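Local atomic coordinates of maleylpyruvate isomerase (PDB entry 2V6K), a protein that catalyses the glutathione-dependent cis-trans isomerisation of maleylpyruvate to fumarylpyruvate in naphthalene degradation, working as a homodimer of the zeta-class glutathione transferase family. Residues Q51-A56 with I108-I113; K4-W9 with D43-L48. All coordinates share one frame; numbering follows the deposited sequence.

Contact 1. Residues Q51-A56 with I108-I113. With TGG (gamma-glutamyl-S-(1,2-dicarboxyethyl)cysteinylglycine), chain C.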
ATOM      1  N   GLN A  51      11.813   9.113   5.525  1.00  5.99           N
ATOM      2  CA  GLN A  51      11.182   7.893   5.990  1.00  5.52           C
ATOM      3  C   GLN A  51      12.197   6.788   6.326  1.00  5.85           C
ATOM      4  O   GLN A  51      11.872   5.838   7.038  1.00  6.07           O
ATOM      5  CB  GLN A  51      10.175   7.407   4.952  1.00  6.49           C
ATOM      6  CG  GLN A  51       9.119   6.527   5.557  1.00  7.34           C
ATOM      7  CD  GLN A  51       8.096   6.027   4.565  1.00  7.10           C
ATOM      8  OE1 GLN A  51       8.206   6.231   3.349  1.00  6.95           O
ATOM      9  NE2 GLN A  51       7.085   5.348   5.087  1.00  5.00           N
ATOM     10  N   GLN A  52      13.417   6.911   5.809  1.00  5.64           N
ATOM     11  CA  GLN A  52      14.500   5.968   6.127  1.00  6.06           C
ATOM     12  C   GLN A  52      14.142   4.515   5.808  1.00  6.22           C
ATOM     13  O   GLN A  52      14.374   3.592   6.598  1.00  7.00           O
ATOM     14  CB  GLN A  52      14.990   6.166   7.562  1.00  6.46           C
ATOM     15  CG  GLN A  52      15.758   7.474   7.683  1.00  8.85           C
ATOM     16  CD  GLN A  52      16.231   7.772   9.076  1.00 11.14           C
ATOM     17  OE1 GLN A  52      15.446   8.170   9.934  1.00 12.43           O
ATOM     18  NE2 GLN A  52      17.528   7.607   9.307  1.00 10.90           N
ATOM     19  N   LEU A  53      13.564   4.333   4.624  1.00  6.03           N
ATOM     20  CA  LEU A  53      13.301   3.012   4.057  1.00  6.29           C
ATOM     21  C   LEU A  53      13.799   2.984   2.622  1.00  6.12           C
ATOM     22  O   LEU A  53      14.017   4.036   2.010  1.00  7.55           O
ATOM     23  CB  LEU A  53      11.802   2.698   4.080  1.00  6.25           C
ATOM     24  CG  LEU A  53      11.107   2.711   5.447  1.00  5.93           C
ATOM     25  CD1 LEU A  53       9.590   2.663   5.273  1.00  6.89           C
ATOM     26  CD2 LEU A  53      11.589   1.567   6.335  1.00  6.79           C
ATOM     27  N   VAL A  54      13.990   1.782   2.089  1.00  5.62           N
ATOM     28  CA  VAL A  54      14.384   1.639   0.686  1.00  5.64           C
ATOM     29  C   VAL A  54      13.245   1.027  -0.134  1.00  5.75           C
ATOM     30  O   VAL A  54      12.401   0.313   0.411  1.00  5.30           O
ATOM     31  CB  VAL A  54      15.707   0.830   0.513  1.00  6.40           C
ATOM     32  CG1 VAL A  54      16.879   1.551   1.190  1.00  7.01           C
ATOM     33  CG2 VAL A  54      15.566  -0.604   1.029  1.00  6.58           C
ATOM     34  N   PRO A  55      13.204   1.306  -1.447  1.00  5.08           N
ATOM     35  CA  PRO A  55      14.132   2.105  -2.239  1.00  4.94           C
ATOM     36  C   PRO A  55      13.831   3.599  -2.265  1.00  4.98           C
ATOM     37  O   PRO A  55      12.728   4.028  -1.923  1.00  6.26           O
ATOM     38  CB  PRO A  55      13.942   1.521  -3.641  1.00  5.12           C
ATOM     39  CG  PRO A  55      12.468   1.212  -3.684  1.00  5.34           C
ATOM     40  CD  PRO A  55      12.144   0.714  -2.287  1.00  5.52           C
ATOM     41  N   ALA A  56      14.835   4.363  -2.685  1.00  6.03           N
ATOM     42  CA  ALA A  56      14.661   5.748  -3.087  1.00  5.25           C
ATOM     43  C   ALA A  56      15.344   5.897  -4.433  1.00  5.43           C
ATOM     44  O   ALA A  56      16.375   5.277  -4.682  1.00  6.28           O
ATOM     45  CB  ALA A  56      15.266   6.696  -2.067  1.00  7.02           C
ATOM     46  N   ILE A 108       3.673  -5.882   6.466  1.00  4.18           N
ATOM     47  CA  ILE A 108       3.445  -6.572   7.736  1.00  4.03           C
ATOM     48  C   ILE A 108       4.656  -7.405   8.138  1.00  4.35           C
ATOM     49  O   ILE A 108       4.866  -7.672   9.330  1.00  4.27           O
ATOM     50  CB  ILE A 108       2.217  -7.519   7.657  1.00  5.01           C
ATOM     51  CG1 ILE A 108       1.053  -6.919   6.854  1.00  8.75           C
ATOM     52  CG2 ILE A 108       1.759  -7.904   9.055  1.00  5.25           C
ATOM     53  CD1 ILE A 108       0.514  -5.636   7.416  1.00  9.80           C
ATOM     54  N   ASN A 109       5.447  -7.819   7.148  1.00  3.54           N
ATOM     55  CA  ASN A 109       6.587  -8.707   7.386  1.00  4.40           C
ATOM     56  C   ASN A 109       7.933  -8.016   7.253  1.00  4.44           C
ATOM     57  O   ASN A 109       8.985  -8.653   7.305  1.00  4.89           O
ATOM     58  CB  ASN A 109       6.536  -9.893   6.427  1.00  5.07           C
ATOM     59  CG  ASN A 109       5.332 -10.772   6.652  1.00  4.80           C
ATOM     60  OD1 ASN A 109       4.681 -10.717   7.702  1.00  4.93           O
ATOM     61  ND2 ASN A 109       5.026 -11.604   5.662  1.00  5.65           N
ATOM     62  N   ASN A 110       7.892  -6.699   7.100  1.00  4.47           N
ATOM     63  CA  ASN A 110       9.083  -5.881   6.910  1.00  4.07           C
ATOM     64  C   ASN A 110       9.997  -5.952   8.125  1.00  4.60           C
ATOM     65  O   ASN A 110       9.526  -6.157   9.249  1.00  4.62           O
ATOM     66  CB  ASN A 110       8.597  -4.456   6.637  1.00  5.26           C
ATOM     67  CG  ASN A 110       9.701  -3.480   6.294  1.00  4.88           C
ATOM     68  OD1 ASN A 110      10.765  -3.828   5.771  1.00  4.31           O
ATOM     69  ND2 ASN A 110       9.427  -2.213   6.576  1.00  6.04           N
ATOM     70  N   ARG A 111      11.294  -5.774   7.897  1.00  4.10           N
ATOM     71  CA  ARG A 111      12.318  -5.909   8.932  1.00  4.11           C
ATOM     72  C   ARG A 111      11.955  -5.224  10.247  1.00  4.76           C
ATOM     73  O   ARG A 111      12.040  -5.846  11.316  1.00  4.73           O
ATOM     74  CB  ARG A 111      13.661  -5.386   8.399  1.00  4.76           C
ATOM     75  CG  ARG A 111      14.834  -5.467   9.380  1.00  5.53           C
ATOM     76  CD  ARG A 111      16.062  -4.738   8.836  1.00 12.68           C
ATOM     77  NE  ARG A 111      17.312  -5.090   9.521  1.00 16.85           N
ATOM     78  CZ  ARG A 111      17.751  -4.545  10.656  1.00 19.51           C
ATOM     79  NH1 ARG A 111      17.041  -3.626  11.295  1.00 14.01           N
ATOM     80  NH2 ARG A 111      18.910  -4.939  11.167  1.00 20.76           N
ATOM     81  N   ARG A 112      11.551  -3.958  10.182  1.00  3.89           N
ATOM     82  CA  ARG A 112      11.278  -3.193  11.410  1.00  3.81           C
ATOM     83  C   ARG A 112      10.161  -3.827  12.234  1.00  3.58           C
ATOM     84  O   ARG A 112      10.163  -3.739  13.467  1.00  3.72           O
ATOM     85  CB  ARG A 112      10.926  -1.736  11.080  1.00  4.04           C
ATOM     86  CG  ARG A 112       9.657  -1.599  10.254  1.00  4.42           C
ATOM     87  CD  ARG A 112       9.388  -0.200   9.731  1.00  4.49           C
ATOM     88  NE  ARG A 112       8.046  -0.204   9.152  1.00  4.46           N
ATOM     89  CZ  ARG A 112       7.191   0.810   9.164  1.00  3.77           C
ATOM     90  NH1 ARG A 112       7.539   2.001   9.642  1.00  4.32           N
ATOM     91  NH2 ARG A 112       5.979   0.610   8.661  1.00  4.87           N
ATOM     92  N   ILE A 113       9.203  -4.448  11.561  1.00  3.47           N
ATOM     93  CA  ILE A 113       8.085  -5.079  12.247  1.00  3.60           C
ATOM     94  C   ILE A 113       8.586  -6.327  12.959  1.00  4.54           C
ATOM     95  O   ILE A 113       8.285  -6.547  14.136  1.00  4.34           O
ATOM     96  CB  ILE A 113       6.956  -5.457  11.258  1.00  3.81           C
ATOM     97  CG1 ILE A 113       6.557  -4.260  10.375  1.00  4.55           C
ATOM     98  CG2 ILE A 113       5.761  -6.047  12.013  1.00  4.32           C
ATOM     99  CD1 ILE A 113       6.050  -3.029  11.117  1.00  5.64           C
TER
HETATM  100  OC1 TGG C1213       7.098   0.423  -1.159  1.00  8.53           O
HETATM  101  CO1 TGG C1213       7.723   1.279  -0.501  1.00  7.71           C
HETATM  102  OT1 TGG C1213       8.690   1.929  -0.948  1.00  7.87           O
HETATM  103  CA1 TGG C1213       7.262   1.543   0.904  1.00  7.94           C
HETATM  104  NN1 TGG C1213       5.809   1.453   0.984  1.00  8.80           N
HETATM  105  CB1 TGG C1213       7.848   0.519   1.869  1.00  8.71           C
HETATM  106  CG1 TGG C1213       9.362   0.631   1.943  1.00  7.87           C
HETATM  107  CD1 TGG C1213      10.003  -0.143   3.087  1.00 11.53           C
HETATM  108  OE1 TGG C1213       9.159  -1.055   3.749  1.00  8.77           O
HETATM  109  NN2 TGG C1213      11.209  -0.771   2.646  1.00  7.78           N
HETATM  110  CA2 TGG C1213      11.844  -1.843   3.364  1.00  7.01           C
HETATM  111  CO2 TGG C1213      12.656  -1.119   4.429  1.00  9.77           C
HETATM  112  OC2 TGG C1213      13.726  -0.361   3.921  1.00  8.13           O
HETATM  113  NN3 TGG C1213      12.983  -1.901   5.583  1.00  8.27           N
HETATM  114  CA3 TGG C1213      13.937  -1.394   6.549  1.00  8.57           C
HETATM  115  CO3 TGG C1213      13.400  -1.592   7.937  1.00  9.97           C
HETATM  116  OC3 TGG C1213      12.283  -2.125   8.090  1.00  8.78           O
HETATM  117  OT3 TGG C1213      14.131  -1.211   8.881  1.00 10.18           O
HETATM  118  CB2 TGG C1213      12.590  -2.588   2.275  1.00  8.39           C
HETATM  119  SG2 TGG C1213      13.737  -3.796   2.812  1.00  9.73           S
HETATM  120  CD2 TGG C1213      12.896  -5.161   3.539  1.00  9.76           C
HETATM  121  CE2 TGG C1213      12.204  -5.968   2.466  1.00 12.94           C
HETATM  122  OE2 TGG C1213      12.646  -7.093   2.137  1.00 13.45           O
HETATM  123  OF2 TGG C1213      11.188  -5.485   1.916  1.00 14.73           O
HETATM  124  CF2 TGG C1213      13.994  -5.941   4.263  1.00 11.69           C
HETATM  125  CH2 TGG C1213      13.486  -7.066   5.130  1.00 12.64           C
HETATM  126  OI2 TGG C1213      12.280  -7.106   5.433  1.00 11.33           O
HETATM  127  OJ2 TGG C1213      14.313  -7.931   5.503  1.00 14.59           O
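L53 reaches across toward N110 and R112 with one methyl, CD2, which stops 4.4 Å from R112 CD. That loose approach is nearly all the two segments have in direct contact, because the glutathione conjugate TGG fills the cleft between them and both hold it. On the 51-56 side V54 grips the cysteinyl part like a short antiparallel strand partner. Its N donates to TGG OC2 at 2.8 Å, almost straight at 170°, and its O accepts from TGG NN2, also at 2.8 Å. This pair sits just before the cis peptide bond of P55, the cis-proline loop characteristic of the glutathione transferase N-terminal domain. L53 lies alongside the backbone of the ligand, CB 3.5 Å from TGG CD1 and CD2 3.5 Å from TGG CO2.

From the other domain, N110 extends its amide with CG anti to the backbone N (chi1 -175°), which brings OD1 to 2.9 Å from the glycyl amide NN3 of TGG. The same OD1 takes a second, weak bond from R111 N. Helix 111-121 starts here: R112 N bonds to OC3 of the glycyl carboxylate at 2.9 Å, while R111 N makes only a weak bond to OI2 on the dicarboxyethyl group.

Further out, T13 OG1 also bonds to V54 O, R111 NH1 forms a salt bridge with E38, and R112 NH2 goes to D104 O of the second subunit. The glycyl carboxylate thus meets the first turn of a helix, where the amide dipoles would probably favour its negative charge. V54 and N110 hold peptide groups of the ligand and R112 N its glycyl carboxylate, consistent with recognition of glutathione as an extended peptide between the two domains.

Contact 2. Residues K4-W9 with D43-L48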
ATOM      1  N   LYS A   4      19.938   7.321  -9.847  1.00  8.62           N
ATOM      2  CA  LYS A   4      20.623   6.574  -8.799  1.00  6.98           C
ATOM      3  C   LYS A   4      19.580   5.864  -7.955  1.00  5.90           C
ATOM      4  O   LYS A   4      18.674   6.500  -7.405  1.00  6.83           O
ATOM      5  CB  LYS A   4      21.453   7.514  -7.923  1.00  7.20           C
ATOM      6  CG  LYS A   4      22.587   8.221  -8.654  1.00  9.40           C
ATOM      7  CD  LYS A   4      23.222   9.294  -7.786  1.00 13.81           C
ATOM      8  CE  LYS A   4      24.236  10.104  -8.576  1.00 16.64           C
ATOM      9  NZ  LYS A   4      24.663  11.327  -7.842  1.00 20.58           N
ATOM     10  N   LEU A   5      19.703   4.544  -7.867  1.00  5.37           N
ATOM     11  CA  LEU A   5      18.771   3.736  -7.102  1.00  5.33           C
ATOM     12  C   LEU A   5      19.377   3.339  -5.762  1.00  5.01           C
ATOM     13  O   LEU A   5      20.298   2.521  -5.710  1.00  5.05           O
ATOM     14  CB  LEU A   5      18.367   2.489  -7.890  1.00  5.45           C
ATOM     15  CG  LEU A   5      17.426   1.525  -7.157  1.00  6.35           C
ATOM     16  CD1 LEU A   5      16.058   2.146  -6.920  1.00  8.06           C
ATOM     17  CD2 LEU A   5      17.295   0.202  -7.901  1.00  7.54           C
ATOM     18  N   TYR A   6      18.857   3.928  -4.687  1.00  4.10           N
ATOM     19  CA  TYR A   6      19.279   3.582  -3.335  1.00  3.97           C
ATOM     20  C   TYR A   6      18.465   2.382  -2.898  1.00  4.20           C
ATOM     21  O   TYR A   6      17.251   2.473  -2.749  1.00  4.82           O
ATOM     22  CB  TYR A   6      19.054   4.756  -2.386  1.00  4.71           C
ATOM     23  CG  TYR A   6      19.958   5.927  -2.665  1.00  4.02           C
ATOM     24  CD1 TYR A   6      21.212   6.014  -2.067  1.00  5.77           C
ATOM     25  CD2 TYR A   6      19.569   6.943  -3.540  1.00  5.93           C
ATOM     26  CE1 TYR A   6      22.052   7.085  -2.323  1.00  6.44           C
ATOM     27  CE2 TYR A   6      20.402   8.021  -3.801  1.00  6.67           C
ATOM     28  CZ  TYR A   6      21.642   8.082  -3.191  1.00  5.19           C
ATOM     29  OH  TYR A   6      22.477   9.150  -3.444  1.00  8.35           O
ATOM     30  N   ASN A   7      19.129   1.246  -2.724  1.00  4.46           N
ATOM     31  CA  ASN A   7      18.421  -0.001  -2.505  1.00  4.95           C
ATOM     32  C   ASN A   7      19.330  -1.083  -1.929  1.00  4.95           C
ATOM     33  O   ASN A   7      20.479  -0.809  -1.595  1.00  5.24           O
ATOM     34  CB  ASN A   7      17.690  -0.437  -3.790  1.00  5.25           C
ATOM     35  CG  ASN A   7      18.609  -1.041  -4.831  1.00  4.62           C
ATOM     36  OD1 ASN A   7      19.674  -0.497  -5.166  1.00  8.06           O
ATOM     37  ND2 ASN A   7      18.195  -2.171  -5.365  1.00  3.97           N
ATOM     38  N   PHE A   8      18.799  -2.294  -1.779  1.00  4.98           N
ATOM     39  CA  PHE A   8      19.506  -3.382  -1.112  1.00  4.10           C
ATOM     40  C   PHE A   8      19.155  -4.673  -1.827  1.00  4.76           C
ATOM     41  O   PHE A   8      18.033  -4.837  -2.300  1.00  4.34           O
ATOM     42  CB  PHE A   8      19.065  -3.415   0.356  1.00  4.44           C
ATOM     43  CG  PHE A   8      19.749  -4.464   1.208  1.00  4.44           C
ATOM     44  CD1 PHE A   8      21.105  -4.383   1.522  1.00  4.87           C
ATOM     45  CD2 PHE A   8      19.004  -5.503   1.751  1.00  4.96           C
ATOM     46  CE1 PHE A   8      21.705  -5.344   2.351  1.00  5.54           C
ATOM     47  CE2 PHE A   8      19.590  -6.465   2.572  1.00  3.79           C
ATOM     48  CZ  PHE A   8      20.943  -6.385   2.874  1.00  5.46           C
ATOM     49  N   TRP A   9      20.108  -5.597  -1.916  1.00  4.30           N
ATOM     50  CA  TRP A   9      19.860  -6.815  -2.690  1.00  4.23           C
ATOM     51  C   TRP A   9      18.650  -7.602  -2.200  1.00  4.47           C
ATOM     52  O   TRP A   9      17.726  -7.884  -2.977  1.00  4.75           O
ATOM     53  CB  TRP A   9      21.108  -7.705  -2.760  1.00  5.18           C
ATOM     54  CG  TRP A   9      21.561  -8.346  -1.474  1.00  4.69           C
ATOM     55  CD1 TRP A   9      22.061  -7.720  -0.367  1.00  6.30           C
ATOM     56  CD2 TRP A   9      21.586  -9.750  -1.186  1.00  5.23           C
ATOM     57  NE1 TRP A   9      22.388  -8.651   0.596  1.00  6.11           N
ATOM     58  CE2 TRP A   9      22.108  -9.902   0.117  1.00  5.57           C
ATOM     59  CE3 TRP A   9      21.217 -10.895  -1.905  1.00  7.12           C
ATOM     60  CZ2 TRP A   9      22.270 -11.157   0.720  1.00  7.47           C
ATOM     61  CZ3 TRP A   9      21.378 -12.140  -1.309  1.00  7.75           C
ATOM     62  CH2 TRP A   9      21.900 -12.260  -0.009  1.00  8.40           C
ATOM     63  N   ASP A  43      21.868   9.317   9.545  1.00  9.33           N
ATOM     64  CA  ASP A  43      21.455  10.653   9.116  1.00  9.54           C
ATOM     65  C   ASP A  43      21.709  10.918   7.633  1.00  9.12           C
ATOM     66  O   ASP A  43      20.948  11.649   7.000  1.00  9.53           O
ATOM     67  CB  ASP A  43      22.115  11.736   9.973  1.00  9.87           C
ATOM     68  CG  ASP A  43      21.443  11.909  11.328  1.00 11.34           C
ATOM     69  OD1 ASP A  43      20.310  11.414  11.515  1.00 13.12           O
ATOM     70  OD2 ASP A  43      22.050  12.558  12.209  1.00 15.34           O
ATOM     71  N   ALA A  44      22.766  10.322   7.084  1.00  8.83           N
ATOM     72  CA  ALA A  44      23.083  10.488   5.664  1.00  9.35           C
ATOM     73  C   ALA A  44      21.942  10.000   4.773  1.00  9.16           C
ATOM     74  O   ALA A  44      21.582  10.666   3.801  1.00 10.42           O
ATOM     75  CB  ALA A  44      24.385   9.786   5.308  1.00  9.95           C
ATOM     76  N   PHE A  45      21.359   8.852   5.107  1.00  8.37           N
ATOM     77  CA  PHE A  45      20.213   8.380   4.337  1.00  8.00           C
ATOM     78  C   PHE A  45      18.937   9.161   4.652  1.00  8.26           C
ATOM     79  O   PHE A  45      18.116   9.386   3.764  1.00  8.07           O
ATOM     80  CB  PHE A  45      19.988   6.877   4.488  1.00  7.48           C
ATOM     81  CG  PHE A  45      18.996   6.334   3.507  1.00  7.29           C
ATOM     82  CD1 PHE A  45      19.267   6.354   2.142  1.00  9.50           C
ATOM     83  CD2 PHE A  45      17.778   5.830   3.939  1.00  7.10           C
ATOM     84  CE1 PHE A  45      18.343   5.873   1.222  1.00 10.03           C
ATOM     85  CE2 PHE A  45      16.847   5.342   3.031  1.00  7.97           C
ATOM     86  CZ  PHE A  45      17.129   5.368   1.665  1.00  8.63           C
ATOM     87  N   LYS A  46      18.784   9.598   5.901  1.00  8.36           N
ATOM     88  CA  LYS A  46      17.630  10.419   6.285  1.00  8.89           C
ATOM     89  C   LYS A  46      17.552  11.704   5.456  1.00  9.47           C
ATOM     90  O   LYS A  46      16.464  12.155   5.093  1.00 10.35           O
ATOM     91  CB  LYS A  46      17.673  10.751   7.779  1.00  9.47           C
ATOM     92  CG  LYS A  46      16.381  11.336   8.337  1.00 10.23           C
ATOM     93  CD  LYS A  46      16.492  11.556   9.833  1.00 10.76           C
ATOM     94  CE  LYS A  46      15.177  12.028  10.426  1.00 12.57           C
ATOM     95  NZ  LYS A  46      15.296  12.188  11.905  1.00 13.57           N
ATOM     96  N   ALA A  47      18.714  12.276   5.147  1.00  9.78           N
ATOM     97  CA  ALA A  47      18.792  13.483   4.324  1.00  9.69           C
ATOM     98  C   ALA A  47      18.227  13.258   2.922  1.00 11.22           C
ATOM     99  O   ALA A  47      17.700  14.187   2.309  1.00 12.71           O
ATOM    100  CB  ALA A  47      20.230  13.982   4.249  1.00 10.41           C
ATOM    101  N   LEU A  48      18.342  12.030   2.423  1.00 11.10           N
ATOM    102  CA  LEU A  48      17.798  11.666   1.120  1.00 11.73           C
ATOM    103  C   LEU A  48      16.318  11.321   1.237  1.00 11.20           C
ATOM    104  O   LEU A  48      15.502  11.786   0.438  1.00 12.62           O
ATOM    105  CB  LEU A  48      18.571  10.490   0.513  1.00 12.50           C
ATOM    106  CG  LEU A  48      20.056  10.720   0.206  1.00 14.85           C
ATOM    107  CD1 LEU A  48      20.773   9.393   0.051  1.00 17.63           C
ATOM    108  CD2 LEU A  48      20.251  11.592  -1.032  1.00 18.49           C
TER
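F45 O accepts a hydrogen bond from L48 N at 3.0 Å, and the two residues so joined are the ones whose side chains meet Y6. The setting is the thioredoxin-like N-terminal domain of a glutathione transferase: Y6 belongs to strand 4-7, an inner strand of the mixed sheet, and F45 and L48 to the short helix 43-48 packed against one of its faces. L5, next door on the strand, packs against helix 12-24 on the opposite face.

L48 supplies the closer contact. Its CD1 methyl sits over one face of the Y6 ring, 3.8 Å from the centroid and 24° off the normal, a CH-pi contact displaced toward the rim. The methyl therefore lies closest to CE1, at 3.5 Å, with CZ next, and the two side chains cross at about a right angle. Y6 has CG anti to its carbonyl carbon (chi1 -68°), and with the ring plane nearly perpendicular to the CA-CB-CG plane (chi2 -89°) it offers that face to the methyl.

F45 approaches differently. Its CE1 comes to 3.8 Å from Y6 CB, which lies at the edge of the phenyl ring and near its plane, so this is packing at the root of the tyrosine and no ring stack. Beyond the pair, Y6 also packs against L31 of strand 29-32 and D58 of strand 56-58, and F45 touches V54 of the glutathione site. The contact is apolar packing of helix on sheet, more buried at F45 than at L48. At its outer end the tyrosine hydroxyl passes beside both leucine methyls, with OH 3.9 Å from L48 CD1 and 4.1 Å from L48 CD2.

Both contacts use the N-terminal domain, but contact 2 stays inside it, whereas contact 1 bridges it to the C-terminal domain across the bound conjugate. Contact 1 is buried, and its direct touch is slight; its polar bonds run to the ligand, mostly from main-chain groups, with N110 OD1 added, and R112 ties it to D104 of the second subunit. Contact 2 is partly buried, apolar and made by side chains, further from the chain's centre and touched by no other subunit. The two meet directly: A56 O probably accepts a hydrogen bond from Y6 N at 2.8 Å, joining strand 56-58, just after the cis-proline, to strand 4-7, and F45 CE2 packs 3.3 Å from L53 O.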